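Local coordinates for MOSUB1, transcription cofactor (Magnaporthe oryzae, PDB 4AGH), which binds single-stranded DNA and, as a member of the PC4 family, probably acts as a transcriptional coactivator, at residues 51-57 with 69-73. Residues are numbered along the deposited sequence; the frame is centred on the assembly and turned at random.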
ATOM      1  N   ILE A  51      -4.691  -8.003  -5.855  1.00 20.07           N
ATOM      2  CA  ILE A  51      -4.206  -6.935  -6.721  1.00 20.29           C
ATOM      3  C   ILE A  51      -3.218  -7.446  -7.765  1.00 26.13           C
ATOM      4  O   ILE A  51      -2.745  -6.684  -8.610  1.00 24.12           O
ATOM      5  CB  ILE A  51      -3.628  -5.745  -5.906  1.00 18.30           C
ATOM      6  CG1 ILE A  51      -2.405  -6.169  -5.095  1.00 20.35           C
ATOM      7  CG2 ILE A  51      -4.724  -5.141  -5.021  1.00 22.21           C
ATOM      8  CD1 ILE A  51      -1.647  -4.966  -4.460  1.00 23.13           C
ATOM      9  N   SER A  52      -2.933  -8.746  -7.705  1.00 22.64           N
ATOM     10  CA  SER A  52      -2.231  -9.460  -8.770  1.00 24.99           C
ATOM     11  C   SER A  52      -2.336 -10.942  -8.445  1.00 26.53           C
ATOM     12  O   SER A  52      -3.048 -11.316  -7.523  1.00 26.03           O
ATOM     13  CB  SER A  52      -0.765  -9.032  -8.859  1.00 28.86           C
ATOM     14  OG  SER A  52      -0.033  -9.509  -7.748  1.00 27.73           O
ATOM     15  N   ASP A  53      -1.627 -11.789  -9.183  1.00 29.08           N
ATOM     16  CA  ASP A  53      -1.707 -13.228  -8.939  1.00 39.03           C
ATOM     17  C   ASP A  53      -1.271 -13.615  -7.522  1.00 33.42           C
ATOM     18  O   ASP A  53      -1.809 -14.556  -6.947  1.00 34.31           O
ATOM     19  CB  ASP A  53      -0.891 -14.005  -9.983  1.00 47.31           C
ATOM     20  CG  ASP A  53      -1.590 -14.088 -11.330  1.00 73.84           C
ATOM     21  OD1 ASP A  53      -2.839 -14.016 -11.357  1.00 79.31           O
ATOM     22  OD2 ASP A  53      -0.891 -14.229 -12.360  1.00 82.19           O
ATOM     23  N   LYS A  54      -0.319 -12.872  -6.956  1.00 27.08           N
ATOM     24  CA  LYS A  54       0.285 -13.236  -5.664  1.00 26.10           C
ATOM     25  C   LYS A  54       0.138 -12.180  -4.573  1.00 22.92           C
ATOM     26  O   LYS A  54       0.448 -12.434  -3.419  1.00 27.20           O
ATOM     27  CB  LYS A  54       1.779 -13.536  -5.846  1.00 27.85           C
ATOM     28  CG  LYS A  54       2.133 -14.707  -6.739  1.00 43.95           C
ATOM     29  CD  LYS A  54       3.638 -14.696  -6.967  1.00 51.32           C
ATOM     30  CE  LYS A  54       4.139 -15.913  -7.716  1.00 64.56           C
ATOM     31  NZ  LYS A  54       5.602 -15.785  -7.968  1.00 68.70           N
ATOM     32  N   ARG A  55      -0.325 -10.998  -4.947  1.00 17.67           N
ATOM     33  CA  ARG A  55      -0.402  -9.884  -4.005  1.00 15.59           C
ATOM     34  C   ARG A  55      -1.834  -9.583  -3.600  1.00 17.46           C
ATOM     35  O   ARG A  55      -2.746  -9.599  -4.428  1.00 21.88           O
ATOM     36  CB  ARG A  55       0.275  -8.645  -4.586  1.00 16.26           C
ATOM     37  CG  ARG A  55       1.781  -8.896  -4.712  1.00 21.09           C
ATOM     38  CD  ARG A  55       2.542  -7.767  -5.371  1.00 20.91           C
ATOM     39  NE  ARG A  55       3.972  -7.990  -5.161  1.00 21.18           N
ATOM     40  CZ  ARG A  55       4.901  -7.040  -5.218  1.00 22.49           C
ATOM     41  NH1 ARG A  55       4.567  -5.795  -5.545  1.00 21.45           N
ATOM     42  NH2 ARG A  55       6.171  -7.352  -4.979  1.00 24.32           N
ATOM     43  N   ARG A  56      -2.005  -9.306  -2.317  1.00 16.25           N
ATOM     44  CA  ARG A  56      -3.323  -9.105  -1.733  1.00 16.65           C
ATOM     45  C   ARG A  56      -3.346  -7.826  -0.938  1.00 16.98           C
ATOM     46  O   ARG A  56      -2.320  -7.404  -0.395  1.00 19.69           O
ATOM     47  CB  ARG A  56      -3.627 -10.242  -0.754  1.00 17.94           C
ATOM     48  CG  ARG A  56      -3.656 -11.627  -1.382  1.00 24.86           C
ATOM     49  CD  ARG A  56      -3.957 -12.688  -0.322  1.00 18.56           C
ATOM     50  NE  ARG A  56      -4.044 -14.021  -0.920  1.00 22.85           N
ATOM     51  CZ  ARG A  56      -4.496 -15.098  -0.289  1.00 27.56           C
ATOM     52  NH1 ARG A  56      -4.902 -15.017   0.969  1.00 25.99           N
ATOM     53  NH2 ARG A  56      -4.539 -16.265  -0.922  1.00 27.81           N
ATOM     54  N   VAL A  57      -4.528  -7.221  -0.843  1.00 16.14           N
ATOM     55  CA  VAL A  57      -4.767  -6.236   0.207  1.00 12.86           C
ATOM     56  C   VAL A  57      -5.887  -6.804   1.081  1.00 16.97           C
ATOM     57  O   VAL A  57      -6.925  -7.212   0.576  1.00 19.68           O
ATOM     58  CB  VAL A  57      -5.153  -4.860  -0.346  1.00 17.82           C
ATOM     59  CG1 VAL A  57      -5.362  -3.882   0.807  1.00 14.86           C
ATOM     60  CG2 VAL A  57      -4.057  -4.350  -1.262  1.00 21.08           C
ATOM     61  N   ASN A  69      -3.453  -4.609   5.245  1.00 16.71           N
ATOM     62  CA  ASN A  69      -2.239  -5.336   4.911  1.00 17.50           C
ATOM     63  C   ASN A  69      -2.056  -5.473   3.416  1.00 22.65           C
ATOM     64  O   ASN A  69      -2.902  -6.026   2.730  1.00 21.10           O
ATOM     65  CB  ASN A  69      -2.283  -6.717   5.544  1.00 18.08           C
ATOM     66  CG  ASN A  69      -2.456  -6.654   7.039  1.00 20.72           C
ATOM     67  OD1 ASN A  69      -1.593  -6.140   7.752  1.00 19.87           O
ATOM     68  ND2 ASN A  69      -3.567  -7.195   7.532  1.00 19.91           N
ATOM     69  N   ILE A  70      -0.949  -4.947   2.909  1.00 14.88           N
ATOM     70  CA  ILE A  70      -0.630  -5.082   1.503  1.00 14.88           C
ATOM     71  C   ILE A  70       0.567  -6.025   1.438  1.00 16.33           C
ATOM     72  O   ILE A  70       1.633  -5.700   1.952  1.00 17.56           O
ATOM     73  CB  ILE A  70      -0.257  -3.713   0.929  1.00 15.74           C
ATOM     74  CG1 ILE A  70      -1.356  -2.695   1.272  1.00 20.78           C
ATOM     75  CG2 ILE A  70      -0.020  -3.816  -0.574  1.00 19.70           C
ATOM     76  CD1 ILE A  70      -1.016  -1.260   0.878  1.00 26.84           C
ATOM     77  N   ARG A  71       0.403  -7.196   0.827  1.00 15.29           N
ATOM     78  CA  ARG A  71       1.441  -8.207   1.002  1.00 16.04           C
ATOM     79  C   ARG A  71       1.482  -9.196  -0.139  1.00 18.33           C
ATOM     80  O   ARG A  71       0.447  -9.551  -0.687  1.00 18.49           O
ATOM     81  CB  ARG A  71       1.208  -8.960   2.317  1.00 17.65           C
ATOM     82  CG  ARG A  71       2.317  -9.949   2.657  1.00 19.43           C
ATOM     83  CD  ARG A  71       2.302 -10.352   4.113  1.00 24.35           C
ATOM     84  NE  ARG A  71       2.395  -9.212   5.028  1.00 24.32           N
ATOM     85  CZ  ARG A  71       3.521  -8.600   5.386  1.00 22.48           C
ATOM     86  NH1 ARG A  71       4.700  -8.968   4.881  1.00 20.57           N
ATOM     87  NH2 ARG A  71       3.461  -7.580   6.241  1.00 22.20           N
ATOM     88  N   GLU A  72       2.690  -9.631  -0.484  1.00 17.77           N
ATOM     89  CA  GLU A  72       2.858 -10.668  -1.483  1.00 16.33           C
ATOM     90  C   GLU A  72       2.861 -12.025  -0.804  1.00 18.29           C
ATOM     91  O   GLU A  72       3.536 -12.226   0.211  1.00 18.89           O
ATOM     92  CB  GLU A  72       4.165 -10.467  -2.250  1.00 15.61           C
ATOM     93  CG  GLU A  72       4.426 -11.568  -3.278  1.00 18.65           C
ATOM     94  CD  GLU A  72       5.591 -11.252  -4.188  1.00 27.72           C
ATOM     95  OE1 GLU A  72       5.739 -10.082  -4.587  1.00 28.86           O
ATOM     96  OE2 GLU A  72       6.359 -12.182  -4.513  1.00 30.34           O
ATOM     97  N   TYR A  73       2.103 -12.953  -1.378  1.00 17.60           N
ATOM     98  CA  TYR A  73       2.038 -14.318  -0.882  1.00 16.65           C
ATOM     99  C   TYR A  73       2.904 -15.209  -1.761  1.00 19.59           C
ATOM    100  O   TYR A  73       3.120 -14.899  -2.929  1.00 27.02           O
ATOM    101  CB  TYR A  73       0.588 -14.793  -0.874  1.00 19.81           C
ATOM    102  CG  TYR A  73      -0.155 -14.298   0.347  1.00 22.48           C
ATOM    103  CD1 TYR A  73      -0.311 -12.935   0.583  1.00 23.38           C
ATOM    104  CD2 TYR A  73      -0.685 -15.193   1.269  1.00 26.08           C
ATOM    105  CE1 TYR A  73      -0.972 -12.477   1.717  1.00 22.45           C
ATOM    106  CE2 TYR A  73      -1.345 -14.755   2.392  1.00 25.07           C
ATOM    107  CZ  TYR A  73      -1.488 -13.396   2.615  1.00 26.65           C
ATOM    108  OH  TYR A  73      -2.149 -12.968   3.750  1.00 28.43           O
TER
HETATM  109  O   HOH W   1      -4.738 -12.965   3.016  1.00 27.45           O
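The hairpin of strands 55-62 and 65-76 in the antiparallel PC4-type sheet is joined at the hydrogen-bonded pair Arg-56 and Arg-71, Arg-56 N to Arg-71 O and Arg-71 N to Arg-56 O both 3.0 Å. Beyond it Tyr-73 N reaches Lys-54 O at 2.7 Å, carrying the ladder into the turn before Arg-55. The Arg-56 side chain runs at about a right angle to the direction of the Tyr-73 side chain, over one face of the ring: CD sits 3.6 Å from CE1 of Tyr-73, and the guanidinium lies flat on that face, planes 17° apart, in a cation-pi stack. A water accepting from Arg-56 NH1 also hydrogen-bonds Tyr-73 OH. Phe-48, on neighbouring strand 47-50, is a second cation-pi partner of Arg-56. Across the sheet, Arg-55 grips Glu-72 side-on, NE and NH2 each 2.8 Å from the single oxygen OE1, which stays in the guanidinium plane although the carboxylate is turned by 43°. Glu-72 CG, anti to the backbone N (chi1 178°), carries the carboxylate there, while Arg-55 NH1 bonds to Gln-93 and Gly-88 of the second subunit. Farther along this face Val-57 CG2 packs on Ile-70 CG1, and Ile-70 touches its counterpart in the second subunit, consistent with the dimeric, curved-sheet PC4 fold.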